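Putative CRISPR-associated endoribonuclease-like protein Cas6 (Pyrococcus furiosus, PDB 3UFC) belongs to the Cas6 family of CRISPR-associated RNA-binding proteins and probably takes part in antiviral defence by binding crRNA. Local coordinates at residues 42-47 and 86-91; 28-33 and 79-84; 156-161 and 183-188; 138-143 and 149-154. One frame throughout, in Å; residues are numbered along the deposited sequence.

Contact 1. Residues 42-47 and 86-91; sequences VKLLES and KEIIKG
Neither segment puts a flat group into the contact: L44, L45 and I88 meet through aliphatic carbons, and the neighbouring ring is that of Y51, in a loop, which touches both L44 and I88. Both branches of I88 are used, each against a different leucine. With I88 chi1 at -75°, CG1 sits beside the backbone N and CG2 lies anti to it, which spreads the two arms. The longer arm is fully extended at chi2 and brings I88 CD1 to 4.2 Å from L44 CB, near the root of that leucine. The shorter one meets a tip: I88 CG2 lies 3.6 Å from L45 CD1. L45 and I88 run past each other in opposite directions, overlapping alongside. The backbones approach to 7.8 Å between L45 CA and I88 CA. E87 and K90 of the same helix form a salt bridge through a weak, long bond. Helix 86-98 also rests on strand 77-83 through S83, while L45 packs on V31 and A34 of helix 23-37. The short helix 42-46 thus lies against both long helices of the N-terminal ferredoxin-like domain.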
loop_
_atom_site.group_PDB
_atom_site.type_symbol
_atom_site.label_atom_id
_atom_site.label_comp_id
_atom_site.label_asym_id
_atom_site.label_seq_id
_atom_site.Cartn_x
_atom_site.Cartn_y
_atom_site.Cartn_z
ATOM N N VAL A 42 6.063 -0.481 16.606
ATOM C CA VAL A 42 4.999 -1.433 16.322
ATOM C C VAL A 42 3.643 -0.730 16.366
ATOM O O VAL A 42 2.769 -1.002 15.540
ATOM C CB VAL A 42 5.004 -2.599 17.331
ATOM C CG1 VAL A 42 3.787 -3.484 17.113
ATOM C CG2 VAL A 42 6.278 -3.415 17.165
ATOM N N LYS A 43 3.477 0.183 17.320
ATOM C CA LYS A 43 2.224 0.921 17.457
ATOM C C LYS A 43 1.953 1.763 16.209
ATOM O O LYS A 43 0.805 1.912 15.790
ATOM C CB LYS A 43 2.265 1.830 18.693
ATOM C CG LYS A 43 3.261 2.976 18.596
ATOM C CD LYS A 43 3.189 3.890 19.815
ATOM C CE LYS A 43 3.841 3.258 21.034
ATOM N NZ LYS A 43 5.322 3.144 20.866
ATOM N N LEU A 44 3.009 2.315 15.618
ATOM C CA LEU A 44 2.860 3.125 14.411
ATOM C C LEU A 44 2.539 2.228 13.222
ATOM O O LEU A 44 1.709 2.560 12.374
ATOM C CB LEU A 44 4.144 3.905 14.124
ATOM C CG LEU A 44 4.681 4.797 15.242
ATOM C CD1 LEU A 44 5.850 5.621 14.705
ATOM C CD2 LEU A 44 3.573 5.712 15.759
ATOM N N LEU A 45 3.215 1.089 13.165
ATOM C CA LEU A 45 3.021 0.132 12.088
ATOM C C LEU A 45 1.614 -0.450 12.045
ATOM O O LEU A 45 1.073 -0.681 10.964
ATOM C CB LEU A 45 4.033 -1.007 12.221
ATOM C CG LEU A 45 5.298 -1.021 11.356
ATOM C CD1 LEU A 45 5.762 0.377 11.025
ATOM C CD2 LEU A 45 6.378 -1.813 12.095
ATOM N N GLU A 46 1.024 -0.674 13.219
ATOM C CA GLU A 46 -0.310 -1.268 13.311
ATOM C C GLU A 46 -1.466 -0.271 13.348
ATOM O O GLU A 46 -2.631 -0.665 13.277
ATOM C CB GLU A 46 -0.395 -2.172 14.551
ATOM C CG GLU A 46 0.700 -3.228 14.637
ATOM C CD GLU A 46 0.451 -4.251 15.739
ATOM O OE1 GLU A 46 0.077 -3.841 16.859
ATOM O OE2 GLU A 46 0.636 -5.462 15.485
ATOM N N SER A 47 -1.153 1.013 13.454
ATOM C CA SER A 47 -2.196 2.032 13.510
ATOM C C SER A 47 -3.014 2.113 12.230
ATOM O O SER A 47 -2.462 2.149 11.129
ATOM C CB SER A 47 -1.585 3.402 13.799
ATOM O OG SER A 47 -2.524 4.433 13.544
ATOM N N LYS A 86 11.122 8.339 8.315
ATOM C CA LYS A 86 12.382 7.640 8.076
ATOM C C LYS A 86 12.673 6.607 9.165
ATOM O O LYS A 86 13.283 5.570 8.901
ATOM C CB LYS A 86 13.533 8.648 7.999
ATOM C CG LYS A 86 13.355 9.711 6.923
ATOM C CD LYS A 86 14.436 10.781 7.024
ATOM C CE LYS A 86 14.173 11.931 6.061
ATOM N NZ LYS A 86 14.143 11.474 4.642
ATOM N N GLU A 87 12.237 6.890 10.387
ATOM C CA GLU A 87 12.454 5.972 11.498
ATOM C C GLU A 87 11.710 4.653 11.257
ATOM O O GLU A 87 12.174 3.580 11.658
ATOM C CB GLU A 87 11.974 6.610 12.803
ATOM C CG GLU A 87 12.373 5.850 14.056
ATOM C CD GLU A 87 13.861 5.957 14.360
ATOM O OE1 GLU A 87 14.318 5.301 15.322
ATOM O OE2 GLU A 87 14.571 6.698 13.643
ATOM N N ILE A 88 10.552 4.731 10.604
ATOM C CA ILE A 88 9.778 3.527 10.315
ATOM C C ILE A 88 10.524 2.707 9.275
ATOM O O ILE A 88 10.672 1.494 9.413
ATOM C CB ILE A 88 8.362 3.864 9.772
ATOM C CG1 ILE A 88 7.463 4.341 10.916
ATOM C CG2 ILE A 88 7.763 2.643 9.074
ATOM C CD1 ILE A 88 6.038 4.670 10.493
ATOM N N ILE A 89 10.996 3.379 8.233
ATOM C CA ILE A 89 11.730 2.705 7.176
ATOM C C ILE A 89 13.005 2.036 7.699
ATOM O O ILE A 89 13.300 0.901 7.337
ATOM C CB ILE A 89 12.100 3.687 6.047
ATOM C CG1 ILE A 89 10.823 4.207 5.373
ATOM C CG2 ILE A 89 12.998 2.995 5.023
ATOM C CD1 ILE A 89 9.969 3.123 4.739
ATOM N N LYS A 90 13.756 2.728 8.552
ATOM C CA LYS A 90 14.989 2.147 9.081
ATOM C C LYS A 90 14.682 0.944 9.969
ATOM O O LYS A 90 15.439 -0.025 9.999
ATOM C CB LYS A 90 15.804 3.193 9.852
ATOM C CG LYS A 90 15.202 3.652 11.163
ATOM C CD LYS A 90 16.124 4.656 11.859
ATOM C CE LYS A 90 16.368 5.888 10.993
ATOM N NZ LYS A 90 17.235 6.903 11.663
ATOM N N GLY A 91 13.563 1.006 10.685
ATOM C CA GLY A 91 13.176 -0.109 11.528
ATOM C C GLY A 91 12.852 -1.313 10.658
ATOM O O GLY A 91 13.246 -2.442 10.965
#

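Contact 2. Residues 28-33 and 79-84; sequences SQIVEK and LYISSS
Apolar packing alone joins I30 of helix 23-37 to L79 and I81 of strand 77-83. I30 and I81 reach for each other tip to tip, their methyls meeting at 4.2 Å from I30 CD1 to I81 CD1. Each isoleucine has CG1 beside its backbone N and anti to the carbonyl carbon, with chi2 near 180°, and these two extended arms span a gap of 10.2 Å between I30 CA and I81 CA. The same I30 methyl brushes L79 more loosely, 4.5 Å from I30 CD1 to L79 CD2, so one carbon lies against two residues that point to the same side of the strand. This is the helix-on-sheet layer of the N-terminal ferredoxin-like domain, where helix 23-37, which follows strand 3-11 in the chain, packs on the face of the antiparallel sheet. I92 of helix 86-98 touches both I30 and I81, and F54 of strand 53-59 touches L79 and I81. Polar interactions involve other partners: backbone hydrogen bonds tie L79 to I7 and I81 to I5 of strand 3-11, while on the helix K33 NZ donates to S99 OG and E101 O and its cation lies against the F102 ring.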
loop_
_atom_site.group_PDB
_atom_site.type_symbol
_atom_site.label_atom_id
_atom_site.label_comp_id
_atom_site.label_asym_id
_atom_site.label_seq_id
_atom_site.Cartn_x
_atom_site.Cartn_y
_atom_site.Cartn_z
ATOM N N SER A 28 1.938 -8.867 8.694
ATOM C CA SER A 28 2.328 -9.420 9.989
ATOM C C SER A 28 3.828 -9.672 10.093
ATOM O O SER A 28 4.454 -9.330 11.096
ATOM C CB SER A 28 1.573 -10.730 10.245
ATOM O OG SER A 28 0.168 -10.515 10.249
ATOM N N GLN A 29 4.404 -10.268 9.055
ATOM C CA GLN A 29 5.830 -10.563 9.057
ATOM C C GLN A 29 6.682 -9.300 9.069
ATOM O O GLN A 29 7.691 -9.238 9.769
ATOM C CB GLN A 29 6.186 -11.440 7.857
ATOM C CG GLN A 29 5.539 -12.818 7.929
ATOM C CD GLN A 29 5.755 -13.627 6.669
ATOM O OE1 GLN A 29 6.833 -14.169 6.443
ATOM N NE2 GLN A 29 4.728 -13.698 5.831
ATOM N N ILE A 30 6.281 -8.289 8.304
ATOM C CA ILE A 30 7.034 -7.039 8.275
ATOM C C ILE A 30 7.008 -6.413 9.671
ATOM O O ILE A 30 8.046 -6.001 10.200
ATOM C CB ILE A 30 6.435 -6.041 7.247
ATOM C CG1 ILE A 30 6.535 -6.622 5.840
ATOM C CG2 ILE A 30 7.160 -4.697 7.335
ATOM C CD1 ILE A 30 5.801 -5.817 4.764
ATOM N N VAL A 31 5.822 -6.353 10.273
ATOM C CA VAL A 31 5.682 -5.774 11.607
ATOM C C VAL A 31 6.477 -6.588 12.635
ATOM O O VAL A 31 7.149 -6.028 13.505
ATOM C CB VAL A 31 4.200 -5.723 12.052
ATOM C CG1 VAL A 31 4.108 -5.258 13.502
ATOM C CG2 VAL A 31 3.409 -4.782 11.139
ATOM N N GLU A 32 6.397 -7.909 12.531
ATOM C CA GLU A 32 7.116 -8.783 13.448
ATOM C C GLU A 32 8.622 -8.518 13.335
ATOM O O GLU A 32 9.309 -8.339 14.339
ATOM C CB GLU A 32 6.801 -10.248 13.118
ATOM C CG GLU A 32 7.345 -11.268 14.113
ATOM C CD GLU A 32 8.850 -11.448 14.020
ATOM O OE1 GLU A 32 9.345 -11.737 12.909
ATOM O OE2 GLU A 32 9.537 -11.307 15.056
ATOM N N LYS A 33 9.128 -8.471 12.109
ATOM C CA LYS A 33 10.551 -8.231 11.893
ATOM C C LYS A 33 11.008 -6.852 12.372
ATOM O O LYS A 33 12.073 -6.723 12.975
ATOM C CB LYS A 33 10.895 -8.415 10.411
ATOM C CG LYS A 33 10.658 -9.837 9.914
ATOM C CD LYS A 33 10.879 -9.963 8.418
ATOM C CE LYS A 33 10.515 -11.361 7.941
ATOM N NZ LYS A 33 11.335 -12.404 8.631
ATOM N N LEU A 79 8.947 -6.012 -3.936
ATOM C CA LEU A 79 7.985 -5.559 -2.941
ATOM C C LEU A 79 8.425 -4.137 -2.595
ATOM O O LEU A 79 9.565 -3.925 -2.167
ATOM C CB LEU A 79 8.046 -6.424 -1.679
ATOM C CG LEU A 79 7.261 -5.886 -0.477
ATOM C CD1 LEU A 79 5.763 -5.853 -0.797
ATOM C CD2 LEU A 79 7.524 -6.763 0.742
ATOM N N TYR A 80 7.544 -3.162 -2.798
ATOM C CA TYR A 80 7.891 -1.780 -2.479
ATOM C C TYR A 80 7.244 -1.349 -1.170
ATOM O O TYR A 80 6.110 -1.720 -0.865
ATOM C CB TYR A 80 7.465 -0.842 -3.611
ATOM C CG TYR A 80 8.029 -1.238 -4.957
ATOM C CD1 TYR A 80 7.364 -2.148 -5.770
ATOM C CD2 TYR A 80 9.253 -0.727 -5.399
ATOM C CE1 TYR A 80 7.896 -2.547 -6.990
ATOM C CE2 TYR A 80 9.798 -1.119 -6.620
ATOM C CZ TYR A 80 9.112 -2.029 -7.409
ATOM O OH TYR A 80 9.635 -2.422 -8.614
ATOM N N ILE A 81 7.982 -0.569 -0.393
ATOM C CA ILE A 81 7.499 -0.088 0.888
ATOM C C ILE A 81 7.828 1.397 0.982
ATOM O O ILE A 81 8.860 1.843 0.465
ATOM C CB ILE A 81 8.192 -0.837 2.045
ATOM C CG1 ILE A 81 7.885 -2.335 1.947
ATOM C CG2 ILE A 81 7.741 -0.270 3.375
ATOM C CD1 ILE A 81 8.549 -3.170 3.030
ATOM N N SER A 82 6.951 2.167 1.621
ATOM C CA SER A 82 7.187 3.594 1.762
ATOM C C SER A 82 6.576 4.169 3.024
ATOM O O SER A 82 5.616 3.618 3.575
ATOM C CB SER A 82 6.637 4.349 0.548
ATOM O OG SER A 82 6.726 5.752 0.755
ATOM N N SER A 83 7.147 5.283 3.480
ATOM C CA SER A 83 6.656 5.973 4.661
ATOM C C SER A 83 7.252 7.368 4.736
ATOM O O SER A 83 8.377 7.593 4.278
ATOM C CB SER A 83 7.020 5.209 5.930
ATOM O OG SER A 83 6.621 5.950 7.071
ATOM N N SER A 84 6.497 8.305 5.303
ATOM C CA SER A 84 6.982 9.673 5.449
ATOM C C SER A 84 7.948 9.702 6.630
ATOM O O SER A 84 8.743 10.629 6.776
ATOM C CB SER A 84 5.811 10.634 5.707
ATOM O OG SER A 84 5.115 10.301 6.901
#

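Contact 3. Residues 156-161 and 183-188; sequences ELFLDR and FRIELI
L159 and F158 of helix 158-174 pack against F183 and I185 at the start of strand 183-197, within the C-terminal ferredoxin-like domain, whose first helix is 158-174 and leads to this edge strand of the four-stranded antiparallel sheet. From L159 CB the chain runs to CG, placed opposite the backbone N (chi1 -179°), and this carries the fork toward the strand. There CD1 does the touching: L159 CD1 is 4.1 Å from F183 CE1, approaching that ring obliquely. The same L159 CD1 methyl lies 4.2 Å from F183 O and 4.3 Å from R184 CA, so it covers strand backbone as well as ring. L159 and F183 pass each other in opposite directions. F183 holds its CG between the backbone N and the carbonyl carbon (chi1 74°); its ring also meets that of Y211 on the next strand, with planes about 20° apart, and its carbonyl accepts a hydrogen bond from R163 NE. At the preceding residue, F158 crosses I185 at about a right angle. F158, which also touches P153 and L151, presents its rim to the strand: I185 CD1 arrives near the ring plane, 3.8 Å from F158 CE2.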
loop_
_atom_site.group_PDB
_atom_site.type_symbol
_atom_site.label_atom_id
_atom_site.label_comp_id
_atom_site.label_asym_id
_atom_site.label_seq_id
_atom_site.Cartn_x
_atom_site.Cartn_y
_atom_site.Cartn_z
ATOM N N GLU A 156 -20.266 8.528 -6.684
ATOM C CA GLU A 156 -20.436 9.942 -6.347
ATOM C C GLU A 156 -19.728 10.363 -5.061
ATOM O O GLU A 156 -19.195 11.467 -4.977
ATOM C CB GLU A 156 -21.921 10.289 -6.216
ATOM C CG GLU A 156 -22.728 10.141 -7.489
ATOM C CD GLU A 156 -24.134 10.694 -7.336
ATOM O OE1 GLU A 156 -24.846 10.264 -6.399
ATOM O OE2 GLU A 156 -24.525 11.558 -8.149
ATOM N N LEU A 157 -19.734 9.490 -4.058
ATOM C CA LEU A 157 -19.100 9.796 -2.775
ATOM C C LEU A 157 -17.589 9.553 -2.712
ATOM O O LEU A 157 -16.939 9.974 -1.761
ATOM C CB LEU A 157 -19.765 8.993 -1.653
ATOM C CG LEU A 157 -21.082 9.494 -1.054
ATOM C CD1 LEU A 157 -22.124 9.695 -2.142
ATOM C CD2 LEU A 157 -21.566 8.481 -0.027
ATOM N N PHE A 158 -17.037 8.874 -3.714
ATOM C CA PHE A 158 -15.606 8.557 -3.731
ATOM C C PHE A 158 -14.691 9.733 -3.388
ATOM O O PHE A 158 -13.968 9.702 -2.386
ATOM C CB PHE A 158 -15.201 7.996 -5.099
ATOM C CG PHE A 158 -13.769 7.516 -5.159
ATOM C CD1 PHE A 158 -13.423 6.251 -4.698
ATOM C CD2 PHE A 158 -12.766 8.336 -5.661
ATOM C CE1 PHE A 158 -12.097 5.812 -4.734
ATOM C CE2 PHE A 158 -11.434 7.908 -5.702
ATOM C CZ PHE A 158 -11.101 6.649 -5.240
ATOM N N LEU A 159 -14.721 10.770 -4.221
ATOM C CA LEU A 159 -13.864 11.927 -4.011
ATOM C C LEU A 159 -13.999 12.556 -2.626
ATOM O O LEU A 159 -12.996 12.768 -1.949
ATOM C CB LEU A 159 -14.113 12.985 -5.094
ATOM C CG LEU A 159 -13.232 14.235 -4.968
ATOM C CD1 LEU A 159 -11.766 13.828 -4.975
ATOM C CD2 LEU A 159 -13.528 15.198 -6.108
ATOM N N ASP A 160 -15.222 12.858 -2.198
ATOM C CA ASP A 160 -15.405 13.459 -0.880
ATOM C C ASP A 160 -14.913 12.543 0.230
ATOM O O ASP A 160 -14.334 13.007 1.216
ATOM C CB ASP A 160 -16.868 13.833 -0.643
ATOM C CG ASP A 160 -17.276 15.073 -1.413
ATOM O OD1 ASP A 160 -16.388 15.904 -1.706
ATOM O OD2 ASP A 160 -18.476 15.225 -1.714
ATOM N N ARG A 161 -15.145 11.243 0.076
ATOM C CA ARG A 161 -14.677 10.284 1.070
ATOM C C ARG A 161 -13.140 10.256 1.077
ATOM O O ARG A 161 -12.519 10.264 2.140
ATOM C CB ARG A 161 -15.220 8.891 0.762
ATOM C CG ARG A 161 -16.695 8.702 1.085
ATOM C CD ARG A 161 -16.873 8.209 2.510
ATOM N NE ARG A 161 -17.089 9.287 3.463
ATOM C CZ ARG A 161 -17.026 9.133 4.783
ATOM N NH1 ARG A 161 -16.741 7.945 5.300
ATOM N NH2 ARG A 161 -17.272 10.161 5.584
ATOM N N PHE A 183 -8.234 19.217 -3.212
ATOM C CA PHE A 183 -7.694 18.517 -4.371
ATOM C C PHE A 183 -8.793 17.788 -5.120
ATOM O O PHE A 183 -9.870 17.544 -4.581
ATOM C CB PHE A 183 -6.596 17.523 -3.955
ATOM C CG PHE A 183 -7.106 16.272 -3.272
ATOM C CD1 PHE A 183 -7.531 15.177 -4.015
ATOM C CD2 PHE A 183 -7.116 16.179 -1.884
ATOM C CE1 PHE A 183 -7.956 13.997 -3.382
ATOM C CE2 PHE A 183 -7.539 15.005 -1.242
ATOM C CZ PHE A 183 -7.957 13.915 -1.996
ATOM N N ARG A 184 -8.515 17.452 -6.373
ATOM C CA ARG A 184 -9.458 16.721 -7.204
ATOM C C ARG A 184 -8.644 15.717 -8.010
ATOM O O ARG A 184 -7.415 15.796 -8.052
ATOM C CB ARG A 184 -10.209 17.670 -8.150
ATOM C CG ARG A 184 -9.322 18.427 -9.132
ATOM C CD ARG A 184 -10.151 19.164 -10.191
ATOM N NE ARG A 184 -9.324 20.002 -11.061
ATOM C CZ ARG A 184 -8.691 21.103 -10.659
ATOM N NH1 ARG A 184 -8.789 21.508 -9.400
ATOM N NH2 ARG A 184 -7.956 21.801 -11.516
ATOM N N ILE A 185 -9.320 14.765 -8.634
ATOM C CA ILE A 185 -8.626 13.765 -9.432
ATOM C C ILE A 185 -9.406 13.473 -10.695
ATOM O O ILE A 185 -10.621 13.666 -10.743
ATOM C CB ILE A 185 -8.467 12.420 -8.677
ATOM C CG1 ILE A 185 -9.834 11.744 -8.522
ATOM C CG2 ILE A 185 -7.827 12.651 -7.310
ATOM C CD1 ILE A 185 -9.747 10.281 -8.147
ATOM N N GLU A 186 -8.706 13.018 -11.723
ATOM C CA GLU A 186 -9.375 12.646 -12.954
ATOM C C GLU A 186 -8.869 11.259 -13.316
ATOM O O GLU A 186 -7.666 11.038 -13.471
ATOM C CB GLU A 186 -9.113 13.661 -14.074
ATOM C CG GLU A 186 -7.709 13.728 -14.622
ATOM C CD GLU A 186 -7.601 14.719 -15.773
ATOM O OE1 GLU A 186 -8.340 14.561 -16.767
ATOM O OE2 GLU A 186 -6.781 15.655 -15.688
ATOM N N LEU A 187 -9.802 10.320 -13.410
ATOM C CA LEU A 187 -9.485 8.936 -13.727
ATOM C C LEU A 187 -8.942 8.766 -15.136
ATOM O O LEU A 187 -9.503 9.293 -16.092
ATOM C CB LEU A 187 -10.732 8.068 -13.585
ATOM C CG LEU A 187 -10.747 6.939 -12.558
ATOM C CD1 LEU A 187 -11.875 5.994 -12.934
ATOM C CD2 LEU A 187 -9.422 6.190 -12.534
ATOM N N ILE A 188 -7.851 8.019 -15.258
ATOM C CA ILE A 188 -7.254 7.751 -16.556
ATOM C C ILE A 188 -7.454 6.273 -16.893
ATOM O O ILE A 188 -7.874 5.938 -17.998
ATOM C CB ILE A 188 -5.754 8.093 -16.560
ATOM C CG1 ILE A 188 -5.570 9.599 -16.336
ATOM C CG2 ILE A 188 -5.125 7.667 -17.880
ATOM C CD1 ILE A 188 -4.125 10.037 -16.258
#

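Contact 4. Residues 138-143 and 149-154; sequences TVKFEG and WDLYPH
K140 stays extended through chi2 and chi3 and bends at chi4 (63°), while chi1 of -170° swings the W149 indole away from its backbone N; together these torsions lay the lysine chain across one face of the indole. K140 CD is the carbon over the ring, 3.7 Å from the centroid of the W149 five-membered ring, in a CH-pi contact. Past the bend, the ammonium comes down toward the pyrrole rim, with K140 NZ 3.4 Å from W149 CD1. At the indole edge, in its plane, lies L151 CD2 of the same strand. Both strands belong to the antiparallel beta hairpin 136-151, and T138 and W149 form a hydrogen-bonded pair in it: W149 N to T138 O measures 2.8 Å and T138 N to W149 O 2.9 Å. The T138 side chain lies on the same face as W149, and T138 CG2 packs 3.9 Å from L151 CD1. Helix 158-174 covers this part through R161, which touches both L151 and T138, and D150 forms a salt bridge with R137. The two bonds hold T138 against W149, and the ring face probably limits the freedom of the K140 chain; its positive end lies close to the electron-rich indole, which would probably steady that charge, although the clear contact is between methylene and ring.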
loop_
_atom_site.group_PDB
_atom_site.type_symbol
_atom_site.label_atom_id
_atom_site.label_comp_id
_atom_site.label_asym_id
_atom_site.label_seq_id
_atom_site.Cartn_x
_atom_site.Cartn_y
_atom_site.Cartn_z
ATOM N N THR A 138 -17.211 4.069 2.991
ATOM C CA THR A 138 -18.238 4.888 3.607
ATOM C C THR A 138 -19.098 3.924 4.422
ATOM O O THR A 138 -18.901 2.711 4.356
ATOM C CB THR A 138 -19.098 5.613 2.551
ATOM O OG1 THR A 138 -20.034 6.473 3.211
ATOM C CG2 THR A 138 -19.845 4.621 1.686
ATOM N N VAL A 139 -20.036 4.454 5.194
ATOM C CA VAL A 139 -20.895 3.608 6.014
ATOM C C VAL A 139 -22.296 3.462 5.435
ATOM O O VAL A 139 -22.965 4.454 5.150
ATOM C CB VAL A 139 -21.010 4.166 7.452
ATOM C CG1 VAL A 139 -22.014 3.355 8.251
ATOM C CG2 VAL A 139 -19.652 4.128 8.131
ATOM N N LYS A 140 -22.730 2.216 5.259
ATOM C CA LYS A 140 -24.061 1.922 4.738
ATOM C C LYS A 140 -24.791 0.926 5.640
ATOM O O LYS A 140 -24.165 0.169 6.386
ATOM C CB LYS A 140 -23.980 1.370 3.311
ATOM C CG LYS A 140 -23.799 2.437 2.238
ATOM C CD LYS A 140 -23.873 1.832 0.841
ATOM C CE LYS A 140 -23.848 2.903 -0.243
ATOM N NZ LYS A 140 -22.582 3.689 -0.255
ATOM N N PHE A 141 -26.117 0.931 5.556
ATOM C CA PHE A 141 -26.960 0.058 6.368
ATOM C C PHE A 141 -26.842 -1.438 6.077
ATOM O O PHE A 141 -26.739 -1.861 4.925
ATOM C CB PHE A 141 -28.421 0.494 6.230
ATOM C CG PHE A 141 -28.865 0.693 4.804
ATOM C CD1 PHE A 141 -28.952 -0.385 3.928
ATOM C CD2 PHE A 141 -29.195 1.963 4.339
ATOM C CE1 PHE A 141 -29.361 -0.202 2.607
ATOM C CE2 PHE A 141 -29.607 2.157 3.019
ATOM C CZ PHE A 141 -29.690 1.072 2.153
ATOM N N GLU A 142 -26.861 -2.231 7.147
ATOM C CA GLU A 142 -26.771 -3.686 7.058
ATOM C C GLU A 142 -27.289 -4.337 8.337
ATOM O O GLU A 142 -26.509 -4.764 9.189
ATOM C CB GLU A 142 -25.323 -4.128 6.818
ATOM C CG GLU A 142 -24.866 -4.066 5.368
ATOM C CD GLU A 142 -25.609 -5.047 4.480
ATOM O OE1 GLU A 142 -26.836 -4.890 4.310
ATOM O OE2 GLU A 142 -24.962 -5.979 3.953
ATOM N N GLY A 143 -28.610 -4.406 8.467
ATOM C CA GLY A 143 -29.204 -5.016 9.642
ATOM C C GLY A 143 -29.108 -4.164 10.893
ATOM O O GLY A 143 -29.417 -2.973 10.870
ATOM N N TRP A 149 -18.746 0.106 3.374
ATOM C CA TRP A 149 -19.023 -0.047 1.961
ATOM C C TRP A 149 -17.854 0.528 1.162
ATOM O O TRP A 149 -17.545 1.715 1.264
ATOM C CB TRP A 149 -20.324 0.672 1.604
ATOM C CG TRP A 149 -20.791 0.373 0.224
ATOM C CD1 TRP A 149 -20.521 1.085 -0.909
ATOM C CD2 TRP A 149 -21.558 -0.765 -0.188
ATOM N NE1 TRP A 149 -21.070 0.459 -2.004
ATOM C CE2 TRP A 149 -21.712 -0.680 -1.589
ATOM C CE3 TRP A 149 -22.127 -1.850 0.492
ATOM C CZ2 TRP A 149 -22.413 -1.640 -2.325
ATOM C CZ3 TRP A 149 -22.825 -2.807 -0.241
ATOM C CH2 TRP A 149 -22.960 -2.694 -1.636
ATOM N N ASP A 150 -17.206 -0.331 0.380
ATOM C CA ASP A 150 -16.063 0.064 -0.437
ATOM C C ASP A 150 -16.499 0.801 -1.695
ATOM O O ASP A 150 -17.353 0.326 -2.451
ATOM C CB ASP A 150 -15.238 -1.175 -0.798
ATOM C CG ASP A 150 -14.681 -1.867 0.429
ATOM O OD1 ASP A 150 -14.269 -3.043 0.337
ATOM O OD2 ASP A 150 -14.652 -1.224 1.498
ATOM N N LEU A 151 -15.898 1.966 -1.910
ATOM C CA LEU A 151 -16.218 2.807 -3.056
ATOM C C LEU A 151 -15.154 2.751 -4.147
ATOM O O LEU A 151 -14.010 2.371 -3.896
ATOM C CB LEU A 151 -16.388 4.256 -2.591
ATOM C CG LEU A 151 -17.462 4.486 -1.521
ATOM C CD1 LEU A 151 -17.331 5.889 -0.953
ATOM C CD2 LEU A 151 -18.853 4.268 -2.127
ATOM N N TYR A 152 -15.557 3.141 -5.356
ATOM C CA TYR A 152 -14.687 3.174 -6.529
ATOM C C TYR A 152 -14.757 4.588 -7.103
ATOM O O TYR A 152 -15.694 5.329 -6.813
ATOM C CB TYR A 152 -15.172 2.176 -7.575
ATOM C CG TYR A 152 -15.321 0.768 -7.054
ATOM C CD1 TYR A 152 -14.207 -0.039 -6.838
ATOM C CD2 TYR A 152 -16.582 0.240 -6.775
ATOM C CE1 TYR A 152 -14.343 -1.341 -6.365
ATOM C CE2 TYR A 152 -16.731 -1.060 -6.296
ATOM C CZ TYR A 152 -15.607 -1.844 -6.098
ATOM O OH TYR A 152 -15.748 -3.138 -5.660
ATOM N N PRO A 153 -13.777 4.974 -7.939
ATOM C CA PRO A 153 -13.748 6.310 -8.539
ATOM C C PRO A 153 -15.025 6.755 -9.251
ATOM O O PRO A 153 -15.277 7.954 -9.368
ATOM C CB PRO A 153 -12.551 6.236 -9.487
ATOM C CG PRO A 153 -11.643 5.268 -8.795
ATOM C CD PRO A 153 -12.608 4.187 -8.375
ATOM N N HIS A 154 -15.833 5.809 -9.726
ATOM C CA HIS A 154 -17.067 6.187 -10.413
ATOM C C HIS A 154 -18.225 6.463 -9.456
ATOM O O HIS A 154 -19.300 6.876 -9.885
ATOM C CB HIS A 154 -17.484 5.122 -11.440
ATOM C CG HIS A 154 -17.716 3.762 -10.859
ATOM N ND1 HIS A 154 -16.747 2.782 -10.848
ATOM C CD2 HIS A 154 -18.814 3.212 -10.288
ATOM C CE1 HIS A 154 -17.238 1.685 -10.299
ATOM N NE2 HIS A 154 -18.491 1.919 -9.950
#

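How the contacts relate
From the N terminus, helix 23-37 opens contact 2 and helix 42-46 opens contact 1; strand 77-83 then closes contact 2 before helix 86-98 closes contact 1, so the two loops cross. They touch as well, with I89 resting on S83. Within the N-terminal ferredoxin-like domain, contact 2 ties helix 23-37 to the sheet, and contact 1 ties the short helix 42-46 to helix 86-98. The C-terminal half follows in series: contact 4 closes the short hairpin 136-151, and contact 3 closes the loop from helix 158-174 to strand 183-197. These two also touch, L187 packing on P153. Contacts 2 and 3 lie on opposite sides of the chain's centre, about 28 Å apart between centres.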